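Local coordinates for protein HI1317 (Haemophilus influenzae, PDB 1JOV) that probably interconverts the alpha and beta anomers of D-glucose 6-phosphate, acting as a glucose-6-phosphate 1-epimerase, at residues 153-158 with 202-207; 160-165 with 182-187; 188-193 with 229-234; 224-229 with 244-249. All blocks are in the same frame, centred on the assembly; numbering follows the deposited sequence.

Interaction 1 of 4, residues 153-158 with 202-207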
# COMPACT_ATOMS: atom_id res chain seq x y z
N PHE A 153 -4.97 -4.59 -2.57
CA PHE A 153 -6.28 -4.82 -1.92
C PHE A 153 -6.68 -6.29 -2.01
O PHE A 153 -6.34 -6.98 -2.98
CB PHE A 153 -7.38 -3.98 -2.54
CG PHE A 153 -7.16 -2.55 -2.36
CD1 PHE A 153 -7.48 -1.95 -1.17
CD2 PHE A 153 -6.59 -1.82 -3.38
CE1 PHE A 153 -7.22 -0.55 -0.99
CE2 PHE A 153 -6.32 -0.53 -3.23
CZ PHE A 153 -6.69 0.17 -2.04
N ASN A 154 -7.22 -6.80 -0.91
CA ASN A 154 -7.61 -8.19 -0.77
C ASN A 154 -9.07 -8.32 -1.34
O ASN A 154 -9.99 -7.65 -0.85
CB ASN A 154 -7.59 -8.53 0.74
CG ASN A 154 -7.81 -10.05 1.05
OD1 ASN A 154 -7.34 -10.93 0.33
ND2 ASN A 154 -8.46 -10.31 2.18
N ILE A 155 -9.26 -9.27 -2.25
CA ILE A 155 -10.60 -9.43 -2.84
C ILE A 155 -10.96 -10.91 -2.96
O ILE A 155 -10.05 -11.76 -2.97
CB ILE A 155 -10.60 -8.79 -4.23
CG1 ILE A 155 -9.44 -9.33 -5.04
CG2 ILE A 155 -10.58 -7.26 -4.18
CD1 ILE A 155 -9.57 -9.27 -6.45
N GLY A 156 -12.26 -11.22 -3.08
CA GLY A 156 -12.69 -12.62 -3.19
C GLY A 156 -12.31 -13.36 -4.46
O GLY A 156 -11.82 -14.51 -4.42
N ASP A 157 -12.42 -12.65 -5.60
CA ASP A 157 -12.08 -13.24 -6.90
C ASP A 157 -11.89 -12.13 -7.89
O ASP A 157 -12.79 -11.29 -8.04
CB ASP A 157 -13.23 -14.13 -7.41
CG ASP A 157 -12.75 -15.21 -8.43
OD1 ASP A 157 -11.68 -15.05 -9.07
OD2 ASP A 157 -13.38 -16.27 -8.64
N ILE A 158 -10.70 -12.11 -8.52
CA ILE A 158 -10.43 -11.08 -9.52
C ILE A 158 -11.54 -11.05 -10.60
O ILE A 158 -11.78 -10.00 -11.14
CB ILE A 158 -9.05 -11.22 -10.17
CG1 ILE A 158 -8.74 -9.97 -11.00
CG2 ILE A 158 -8.96 -12.49 -11.02
CD1 ILE A 158 -8.89 -8.66 -10.23
N ASN A 202 -12.05 6.84 -6.04
CA ASN A 202 -12.34 5.69 -6.87
C ASN A 202 -12.66 4.59 -5.90
O ASN A 202 -12.34 4.70 -4.72
CB ASN A 202 -11.20 5.33 -7.81
CG ASN A 202 -9.86 5.59 -7.18
OD1 ASN A 202 -9.54 5.03 -6.14
ND2 ASN A 202 -9.06 6.44 -7.83
N GLN A 203 -13.29 3.54 -6.38
CA GLN A 203 -13.68 2.51 -5.42
C GLN A 203 -13.62 1.14 -6.04
O GLN A 203 -13.57 1.01 -7.26
CB GLN A 203 -14.98 2.85 -4.66
CG GLN A 203 -16.18 3.20 -5.45
CD GLN A 203 -16.18 4.63 -5.96
OE1 GLN A 203 -15.78 5.59 -5.26
NE2 GLN A 203 -16.63 4.78 -7.19
N ILE A 204 -13.51 0.10 -5.23
CA ILE A 204 -13.36 -1.20 -5.78
C ILE A 204 -14.51 -2.04 -5.30
O ILE A 204 -14.65 -2.30 -4.12
CB ILE A 204 -12.07 -1.80 -5.23
CG1 ILE A 204 -10.83 -1.11 -5.81
CG2 ILE A 204 -12.07 -3.26 -5.50
CD1 ILE A 204 -9.42 -1.66 -5.16
N LEU A 205 -15.35 -2.39 -6.24
CA LEU A 205 -16.51 -3.19 -5.96
C LEU A 205 -16.15 -4.65 -6.01
O LEU A 205 -15.65 -5.13 -7.03
CB LEU A 205 -17.62 -2.86 -6.95
CG LEU A 205 -18.96 -3.56 -6.77
CD1 LEU A 205 -19.38 -3.53 -5.31
CD2 LEU A 205 -20.02 -2.90 -7.64
N ASP A 206 -16.42 -5.34 -4.92
CA ASP A 206 -16.15 -6.76 -4.80
C ASP A 206 -17.47 -7.51 -4.49
O ASP A 206 -18.11 -7.29 -3.41
CB ASP A 206 -15.05 -7.03 -3.75
CG ASP A 206 -14.62 -8.46 -3.67
OD1 ASP A 206 -15.24 -9.33 -4.32
OD2 ASP A 206 -13.63 -8.83 -2.99
N LYS A 207 -17.88 -8.34 -5.45
CA LYS A 207 -19.16 -9.07 -5.43
C LYS A 207 -18.82 -10.53 -5.02
O LYS A 207 -19.69 -11.38 -4.93
CB LYS A 207 -19.77 -9.07 -6.82
CG LYS A 207 -20.49 -7.78 -7.20
CD LYS A 207 -20.82 -7.77 -8.67
CE LYS A 207 -19.54 -7.67 -9.50
NZ LYS A 207 -19.69 -8.04 -10.95
O HOH W 1 -12.66 -6.87 -1.34
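Two sheets of the galactose mutarotase-like beta fold pack against each other where Phe153, at the end of strand 145-154, and Ile155 just beyond it meet Ile204 and Asp206 of strand 201-206. The CA atoms of Phe153 and Ile204 are 8.8 Å apart, too far for strand pairing, and the gap is filled by side chains. Ile204 CG1 is anti to its carbonyl carbon (chi1 -71°) and its chain runs on extended, which carries CD1 to 3.3 Å from Phe153 CD2; the methyl reaches the CG-CD2-CE2 side of the ring at a slant. Toward the loop the chains converge, and the contact becomes polar. Gly156 N donates to Asp206 OD2 over 2.8 Å, with an N-H...O angle of 159°, arriving on the syn lone pair of that oxygen. The same OD2 lies 3.1 Å from Ile155 CA, so the carboxylate is pressed against the backbone it binds. A water adds a second bridge, donating both to Asp206 OD2 at 2.7 Å and to Asn154 O at 2.8 Å. OD2 thus accepts two hydrogen bonds, while OD1 accepts the backbone N-H groups of Ser208 and Phe209; four donors hold this buried carboxylate in place and would probably favour its charged form. Arg211 also donates to Asn154 O. Behind the contact, Phe153 packs on Ile213 and Leu215 of strand 211-218, Ile155 and Ile204 both touch Val161 of strand 161-164, and the backbone of Phe153 pairs with Leu245 in strand 244-251.

Interaction 2 of 4, residues 160-165 with 182-187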
# COMPACT_ATOMS: atom_id res chain seq x y z
N GLN A 160 -14.77 -11.11 -10.15
CA GLN A 160 -15.96 -10.56 -9.62
C GLN A 160 -15.70 -9.16 -9.10
O GLN A 160 -16.46 -8.72 -8.27
CB GLN A 160 -16.52 -11.48 -8.51
CG GLN A 160 -17.06 -12.85 -9.00
CD GLN A 160 -17.62 -13.74 -7.88
OE1 GLN A 160 -18.81 -13.70 -7.59
NE2 GLN A 160 -16.76 -14.55 -7.27
N VAL A 161 -14.69 -8.41 -9.62
CA VAL A 161 -14.45 -7.06 -9.12
C VAL A 161 -14.74 -5.96 -10.19
O VAL A 161 -14.46 -6.15 -11.37
CB VAL A 161 -12.99 -6.93 -8.64
CG1 VAL A 161 -12.64 -5.46 -8.45
CG2 VAL A 161 -12.78 -7.70 -7.35
N GLU A 162 -15.30 -4.80 -9.76
CA GLU A 162 -15.33 -3.68 -10.70
C GLU A 162 -14.65 -2.54 -10.01
O GLU A 162 -14.83 -2.31 -8.82
CB GLU A 162 -16.72 -3.23 -11.16
CG GLU A 162 -17.66 -4.33 -11.62
CD GLU A 162 -19.10 -3.82 -11.76
OE1 GLU A 162 -19.31 -2.63 -12.12
OE2 GLU A 162 -20.05 -4.58 -11.49
N VAL A 163 -13.96 -1.77 -10.85
CA VAL A 163 -13.23 -0.61 -10.43
C VAL A 163 -14.03 0.60 -10.93
O VAL A 163 -14.17 0.80 -12.13
CB VAL A 163 -11.85 -0.61 -11.03
CG1 VAL A 163 -11.09 0.48 -10.34
CG2 VAL A 163 -11.09 -1.95 -10.71
N GLN A 164 -14.58 1.34 -9.99
CA GLN A 164 -15.38 2.51 -10.28
C GLN A 164 -14.64 3.83 -10.12
O GLN A 164 -13.82 3.98 -9.20
CB GLN A 164 -16.56 2.55 -9.32
CG GLN A 164 -17.29 1.22 -9.10
CD GLN A 164 -18.44 1.33 -8.10
OE1 GLN A 164 -19.50 0.69 -8.28
NE2 GLN A 164 -18.24 2.11 -7.04
N GLY A 165 -14.94 4.79 -10.99
CA GLY A 165 -14.39 6.12 -10.81
C GLY A 165 -13.11 6.50 -11.52
O GLY A 165 -12.69 7.65 -11.43
N PRO A 182 -13.19 1.41 -20.34
CA PRO A 182 -14.49 1.36 -19.68
C PRO A 182 -14.50 1.84 -18.23
O PRO A 182 -13.53 1.65 -17.47
CB PRO A 182 -14.79 -0.15 -19.71
CG PRO A 182 -14.03 -0.63 -20.84
CD PRO A 182 -12.72 0.06 -20.69
N SER A 183 -15.60 2.43 -17.81
CA SER A 183 -15.71 2.77 -16.41
C SER A 183 -17.15 2.56 -16.01
O SER A 183 -18.02 3.29 -16.47
CB SER A 183 -15.22 4.19 -16.13
OG SER A 183 -15.54 4.57 -14.81
N PRO A 184 -17.42 1.61 -15.13
CA PRO A 184 -16.40 0.83 -14.41
C PRO A 184 -15.53 -0.04 -15.27
O PRO A 184 -15.75 -0.23 -16.51
CB PRO A 184 -17.25 -0.01 -13.44
CG PRO A 184 -18.54 0.76 -13.31
CD PRO A 184 -18.78 1.22 -14.72
N ARG A 185 -14.45 -0.54 -14.64
CA ARG A 185 -13.52 -1.40 -15.34
C ARG A 185 -13.53 -2.69 -14.59
O ARG A 185 -13.68 -2.68 -13.37
CB ARG A 185 -12.08 -0.85 -15.29
CG ARG A 185 -11.10 -1.71 -16.05
CD ARG A 185 -10.37 -0.94 -17.17
NE ARG A 185 -9.40 -1.74 -17.90
CZ ARG A 185 -8.14 -1.40 -18.07
NH1 ARG A 185 -7.67 -0.27 -17.50
NH2 ARG A 185 -7.36 -2.18 -18.79
N HIS A 186 -13.36 -3.78 -15.33
CA HIS A 186 -13.29 -5.10 -14.74
C HIS A 186 -11.95 -5.59 -15.23
O HIS A 186 -11.38 -5.00 -16.14
CB HIS A 186 -14.46 -5.98 -15.20
CG HIS A 186 -14.31 -6.54 -16.57
ND1 HIS A 186 -14.46 -7.89 -16.84
CD2 HIS A 186 -14.04 -5.95 -17.76
CE1 HIS A 186 -14.28 -8.10 -18.13
NE2 HIS A 186 -14.03 -6.94 -18.71
N ILE A 187 -11.44 -6.63 -14.59
CA ILE A 187 -10.12 -7.19 -14.89
C ILE A 187 -10.26 -8.61 -15.37
O ILE A 187 -10.65 -9.51 -14.62
CB ILE A 187 -9.31 -7.14 -13.55
CG1 ILE A 187 -9.47 -5.79 -12.84
CG2 ILE A 187 -7.86 -7.52 -13.75
CD1 ILE A 187 -8.56 -4.72 -13.39
O HOH W 2 -12.85 -8.21 -12.91
O HOH W 3 -13.29 3.06 -13.51
O HOH W 4 -16.98 4.26 -12.80
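Glu162, on strand 161-164, lies alongside Pro184 of the 182-187 loop, both side chains pointing the same way. Its CB sits 3.8 Å from Arg185 O and 4.0 Å from Pro184 CB. CG is anti to the carbonyl carbon (chi1 -48°) and the chain stays extended beyond it, so the carboxylate passes along the proline ring: OE1 comes to 3.6 Å from Pro184 CB, a van der Waals contact, while OE2 forms a long, weak ion pair with Lys207. The backbones beneath form a single antiparallel bridge, Val163 with Arg185 as a hydrogen-bonded pair. Val163 N donates to Arg185 O at 2.7 Å and 167°; Arg185 N returns a 2.9 Å bond to Val163 O. The peptide before Pro184 is cis. Beyond the bridge, water takes over: one molecule accepts from Ile187 N and probably donates to Val161 O, and two others link Ser183 OG with Val163 O and with Gly165 N. On the buried flank Val163 packs on Leu245 and Leu247, and Arg185 leads off to bond Tyr195. The chemistry implies a loop attached to the edge strand by one pair of direct bonds, with water bridging backbone to backbone at one end and the Ser183 hydroxyl to the backbone at the other.

Interaction 3 of 4, residues 188-193 with 229-234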
# COMPACT_ATOMS: atom_id res chain seq x y z
N SER A 188 -9.83 -8.85 -16.60
CA SER A 188 -9.98 -10.14 -17.23
C SER A 188 -8.72 -10.47 -17.93
O SER A 188 -8.74 -11.25 -18.88
CB SER A 188 -11.06 -10.00 -18.26
OG SER A 188 -10.74 -8.94 -19.15
N GLU A 189 -7.64 -9.88 -17.45
CA GLU A 189 -6.36 -10.07 -18.06
C GLU A 189 -5.33 -9.22 -17.33
O GLU A 189 -5.70 -8.45 -16.47
CB GLU A 189 -6.40 -9.73 -19.53
CG GLU A 189 -6.32 -8.23 -19.76
CD GLU A 189 -6.30 -7.90 -21.22
OE1 GLU A 189 -7.40 -7.74 -21.77
OE2 GLU A 189 -5.20 -7.82 -21.80
N ASN A 190 -4.08 -9.39 -17.66
CA ASN A 190 -2.96 -8.58 -17.13
C ASN A 190 -3.15 -7.12 -17.43
O ASN A 190 -3.19 -6.72 -18.61
CB ASN A 190 -1.64 -9.05 -17.69
CG ASN A 190 -0.47 -8.28 -17.19
OD1 ASN A 190 0.64 -8.49 -17.71
ND2 ASN A 190 -0.66 -7.44 -16.15
N VAL A 191 -3.30 -6.35 -16.36
CA VAL A 191 -3.50 -4.91 -16.44
C VAL A 191 -2.38 -4.20 -15.69
O VAL A 191 -1.98 -4.59 -14.60
CB VAL A 191 -4.85 -4.47 -15.88
CG1 VAL A 191 -5.04 -2.92 -15.88
CG2 VAL A 191 -6.06 -5.10 -16.60
N ASP A 192 -1.77 -3.22 -16.36
CA ASP A 192 -0.66 -2.45 -15.80
C ASP A 192 -0.76 -1.03 -16.40
O ASP A 192 0.02 -0.66 -17.29
CB ASP A 192 0.72 -3.09 -16.01
CG ASP A 192 1.82 -2.48 -15.12
OD1 ASP A 192 1.51 -1.48 -14.44
OD2 ASP A 192 2.97 -2.93 -14.96
N CYS A 193 -1.67 -0.24 -15.86
CA CYS A 193 -1.95 1.03 -16.50
C CYS A 193 -1.98 2.24 -15.61
O CYS A 193 -2.44 2.19 -14.47
CB CYS A 193 -3.24 0.92 -17.31
SG CYS A 193 -4.74 1.02 -16.34
N TRP A 229 -2.04 -11.05 -13.35
CA TRP A 229 -2.83 -12.08 -14.03
C TRP A 229 -1.95 -13.34 -14.16
O TRP A 229 -1.58 -13.95 -13.15
CB TRP A 229 -3.41 -11.51 -15.35
CG TRP A 229 -4.47 -12.37 -15.98
CD1 TRP A 229 -4.28 -13.29 -16.97
CD2 TRP A 229 -5.87 -12.40 -15.67
NE1 TRP A 229 -5.46 -13.90 -17.30
CE2 TRP A 229 -6.46 -13.35 -16.54
CE3 TRP A 229 -6.70 -11.71 -14.75
CZ2 TRP A 229 -7.78 -13.69 -16.48
CZ3 TRP A 229 -8.06 -12.01 -14.74
CH2 TRP A 229 -8.57 -13.01 -15.60
N HIS A 230 -1.56 -13.74 -15.38
CA HIS A 230 -0.76 -14.98 -15.50
C HIS A 230 0.76 -14.89 -15.45
O HIS A 230 1.45 -15.91 -15.46
CB HIS A 230 -1.17 -15.79 -16.72
CG HIS A 230 -2.42 -16.57 -16.51
ND1 HIS A 230 -2.90 -17.46 -17.44
CD2 HIS A 230 -3.25 -16.65 -15.45
CE1 HIS A 230 -4.00 -18.02 -16.98
NE2 HIS A 230 -4.24 -17.54 -15.77
N LYS A 231 1.33 -13.64 -15.40
CA LYS A 231 2.80 -13.49 -15.36
C LYS A 231 3.34 -14.01 -14.08
O LYS A 231 2.79 -13.77 -13.00
CB LYS A 231 3.24 -12.04 -15.45
CG LYS A 231 2.96 -11.35 -16.77
CD LYS A 231 3.34 -9.88 -16.72
CE LYS A 231 4.66 -9.63 -17.43
NZ LYS A 231 5.06 -8.20 -17.35
N LYS A 232 4.42 -14.75 -14.18
CA LYS A 232 5.02 -15.23 -12.95
C LYS A 232 5.53 -13.93 -12.28
O LYS A 232 6.02 -13.04 -12.97
CB LYS A 232 6.13 -16.21 -13.27
CG LYS A 232 7.25 -16.36 -12.28
CD LYS A 232 8.31 -17.26 -12.94
CE LYS A 232 8.96 -18.26 -11.98
NZ LYS A 232 9.51 -19.47 -12.70
N THR A 233 5.38 -13.86 -10.99
CA THR A 233 5.71 -12.62 -10.29
C THR A 233 6.42 -13.06 -9.03
O THR A 233 5.90 -13.87 -8.26
CB THR A 233 4.46 -11.85 -9.93
OG1 THR A 233 3.60 -11.76 -11.06
CG2 THR A 233 4.82 -10.45 -9.44
N SER A 234 7.62 -12.52 -8.80
CA SER A 234 8.44 -12.94 -7.64
C SER A 234 7.67 -12.68 -6.36
O SER A 234 6.95 -11.68 -6.24
CB SER A 234 9.79 -12.21 -7.61
OG SER A 234 9.61 -10.83 -7.37
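Trp229 has CG anti to its backbone N (chi1 -167°) and its indole turned by chi2 of -96°, which lays one ring face along the backbone of Ser188 and Glu189. Glu189 CA stands over the five-membered ring, 3.5 Å from its centroid and 18° off the normal, a CH-pi contact made by the main chain; the Glu189 side chain itself sets out away from the indole. Farther along the same face, Ser188 C lies 3.5 Å from Trp229 CH2, offset toward the rim of the six-membered ring. At the root of the side chain, Trp229 CB is 3.2 Å from Asn190 N. The contact is at the surface and joins the run-in to strand 191-196 with the loop that follows strand 222-227, two neighbouring strands of one antiparallel sheet; the indole covers the main chain just ahead of strand 191-196. Asn190, its CG also anti to the backbone N, crosses Lys231 obliquely: OD1 meets the aliphatic part of the lysine, 3.2 Å from CD, while ND2 gives a weak hydrogen bond to Asn227 O. Within the loop, Thr233 OG1 donates to Lys231 O over 2.9 Å from above the carbonyl plane. Tyr241 adds its ring beside both Trp229 and His230.

Interaction 4 of 4, residues 224-229 with 244-249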
# COMPACT_ATOMS: atom_id res chain seq x y z
N VAL A 224 -2.25 4.05 -10.47
CA VAL A 224 -1.80 2.90 -11.23
C VAL A 224 -2.71 1.68 -10.92
O VAL A 224 -2.93 1.31 -9.74
CB VAL A 224 -0.32 2.60 -10.87
CG1 VAL A 224 0.23 1.36 -11.58
CG2 VAL A 224 0.62 3.79 -11.18
N LEU A 225 -3.28 1.07 -11.94
CA LEU A 225 -4.16 -0.07 -11.68
C LEU A 225 -3.38 -1.24 -12.18
O LEU A 225 -2.93 -1.22 -13.33
CB LEU A 225 -5.45 0.09 -12.47
CG LEU A 225 -6.49 -1.02 -12.28
CD1 LEU A 225 -7.03 -1.05 -10.87
CD2 LEU A 225 -7.64 -0.72 -13.30
N TRP A 226 -3.19 -2.28 -11.33
CA TRP A 226 -2.30 -3.40 -11.69
C TRP A 226 -2.73 -4.77 -11.15
O TRP A 226 -3.03 -4.91 -9.99
CB TRP A 226 -0.90 -3.20 -11.15
CG TRP A 226 0.05 -4.33 -11.41
CD1 TRP A 226 0.43 -4.85 -12.63
CD2 TRP A 226 0.65 -5.18 -10.41
NE1 TRP A 226 1.30 -5.90 -12.45
CE2 TRP A 226 1.47 -6.11 -11.10
CE3 TRP A 226 0.67 -5.19 -9.00
CZ2 TRP A 226 2.20 -7.07 -10.43
CZ3 TRP A 226 1.40 -6.16 -8.33
CH2 TRP A 226 2.19 -7.07 -9.03
N ASN A 227 -2.71 -5.80 -12.03
CA ASN A 227 -2.97 -7.22 -11.67
C ASN A 227 -2.13 -8.02 -12.65
O ASN A 227 -2.25 -7.83 -13.85
CB ASN A 227 -4.48 -7.57 -11.71
CG ASN A 227 -4.76 -9.02 -11.22
OD1 ASN A 227 -4.30 -9.99 -11.87
ND2 ASN A 227 -5.37 -9.17 -10.03
N PRO A 228 -1.20 -8.81 -12.16
CA PRO A 228 -0.23 -9.47 -13.02
C PRO A 228 -0.89 -10.64 -13.81
O PRO A 228 -0.29 -11.17 -14.76
CB PRO A 228 0.79 -10.04 -12.01
CG PRO A 228 0.02 -10.25 -10.76
CD PRO A 228 -1.01 -9.17 -10.75
N TRP A 229 -2.04 -11.05 -13.35
CA TRP A 229 -2.83 -12.08 -14.03
C TRP A 229 -1.95 -13.34 -14.16
O TRP A 229 -1.58 -13.95 -13.15
CB TRP A 229 -3.41 -11.51 -15.35
CG TRP A 229 -4.47 -12.37 -15.98
CD1 TRP A 229 -4.28 -13.29 -16.97
CD2 TRP A 229 -5.87 -12.40 -15.67
NE1 TRP A 229 -5.46 -13.90 -17.30
CE2 TRP A 229 -6.46 -13.35 -16.54
CE3 TRP A 229 -6.70 -11.71 -14.75
CZ2 TRP A 229 -7.78 -13.69 -16.48
CZ3 TRP A 229 -8.06 -12.01 -14.74
CH2 TRP A 229 -8.57 -13.01 -15.60
N MET A 244 -6.19 -10.52 -5.35
CA MET A 244 -5.58 -9.18 -5.12
C MET A 244 -5.85 -8.27 -6.32
O MET A 244 -6.20 -8.70 -7.43
CB MET A 244 -4.09 -9.30 -4.90
CG MET A 244 -3.36 -9.98 -6.00
SD MET A 244 -2.97 -8.98 -7.39
CE MET A 244 -1.50 -8.39 -6.76
N LEU A 245 -5.77 -6.98 -6.05
CA LEU A 245 -5.76 -5.97 -7.07
C LEU A 245 -5.05 -4.74 -6.48
O LEU A 245 -5.39 -4.29 -5.38
CB LEU A 245 -7.15 -5.61 -7.49
CG LEU A 245 -7.34 -4.51 -8.53
CD1 LEU A 245 -6.53 -4.94 -9.76
CD2 LEU A 245 -8.83 -4.32 -8.87
N CYS A 246 -4.12 -4.21 -7.24
CA CYS A 246 -3.48 -2.94 -6.83
C CYS A 246 -4.10 -1.70 -7.48
O CYS A 246 -4.24 -1.63 -8.70
CB CYS A 246 -2.01 -2.99 -7.18
SG CYS A 246 -1.07 -4.13 -6.12
N LEU A 247 -4.45 -0.72 -6.64
CA LEU A 247 -4.94 0.60 -7.05
C LEU A 247 -4.00 1.56 -6.29
O LEU A 247 -4.24 1.87 -5.11
CB LEU A 247 -6.41 0.84 -6.76
CG LEU A 247 -6.98 1.87 -7.74
CD1 LEU A 247 -8.50 1.88 -7.71
CD2 LEU A 247 -6.45 3.26 -7.44
N GLU A 248 -2.93 1.95 -6.93
CA GLU A 248 -1.86 2.71 -6.35
C GLU A 248 -2.04 4.24 -6.38
O GLU A 248 -2.35 4.82 -7.43
CB GLU A 248 -0.56 2.42 -7.09
CG GLU A 248 -0.28 0.94 -7.27
CD GLU A 248 0.89 0.61 -8.17
OE1 GLU A 248 1.76 1.47 -8.34
OE2 GLU A 248 0.94 -0.52 -8.71
N THR A 249 -1.84 4.89 -5.24
CA THR A 249 -1.88 6.36 -5.08
C THR A 249 -0.51 6.88 -5.53
O THR A 249 0.49 6.50 -4.89
CB THR A 249 -2.10 6.72 -3.64
OG1 THR A 249 -3.26 6.03 -3.13
CG2 THR A 249 -2.31 8.22 -3.49
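A cysteine sulfur at the rim of an indole marks this strand pair: Cys246 SG lies 3.5 Å from Trp226 CE3, and its direction to the six-membered ring centroid is 83° off the ring normal, a sulfur-aromatic contact made at the edge. Paired across the strands, Trp226 and Cys246 leave the sheet on the same face; with CG anti to the backbone N, the CE3 edge of the indole turns to the sulfur. Met244, bent at both chi2 and chi3, brings CE to 4.0 Å from Trp226 CZ3, and Pro228 CD lies over one face of the indole toward its rim. These residues belong to strands 222-227 and 244-251 and the turn after the first, central antiparallel neighbours of a sheet in the aldose 1-epimerase fold, running at 160° to each other. Val224 with Glu248 and Trp226 with Cys246 are hydrogen-bonded pairs; in the first, Glu248 N donates to Val224 O at 2.9 Å and 172°, and in the second Trp226 N reaches Cys246 O at 2.9 Å. Leu225 faces Leu247 in the non-hydrogen-bonded pair between, on the other side of the sheet, where Leu225 CD1 meets Leu245 CD1 at 4.1 Å. Glu248, a predicted active-site residue, crosses Val224, with OE1 3.5 Å from Val224 CB and OE2 3.5 Å from Val224 CG1. The valine thus backs the carboxylate, and His150, also predicted to be catalytic, lies beside it on strand 145-154. At the strand end, Asn227 OD1 accepts from Trp229 N in an Asx turn, while ND2 bonds Tyr241 O.

From the N terminus, the chain first leaves strand 145-154 at 153-158 and returns at 202-207, where interaction 1 closes a loop of 43 intervening residues between two sheets. Interaction 2 closes a shorter loop, of 16 residues, wholly within that span. Interaction 3 starts inside it too, at 188-193, but closes beyond it at 229-234, so it crosses interaction 1. It also crosses interaction 4, with which it shares Trp229; interaction 4 follows interactions 1 and 2 in series. Strands 161-164 and 201-206 join interactions 1 and 2 in one sheet, while strands 145-154, 244-251, 222-227 and 191-196 connect interactions 1, 4 and 3 in another.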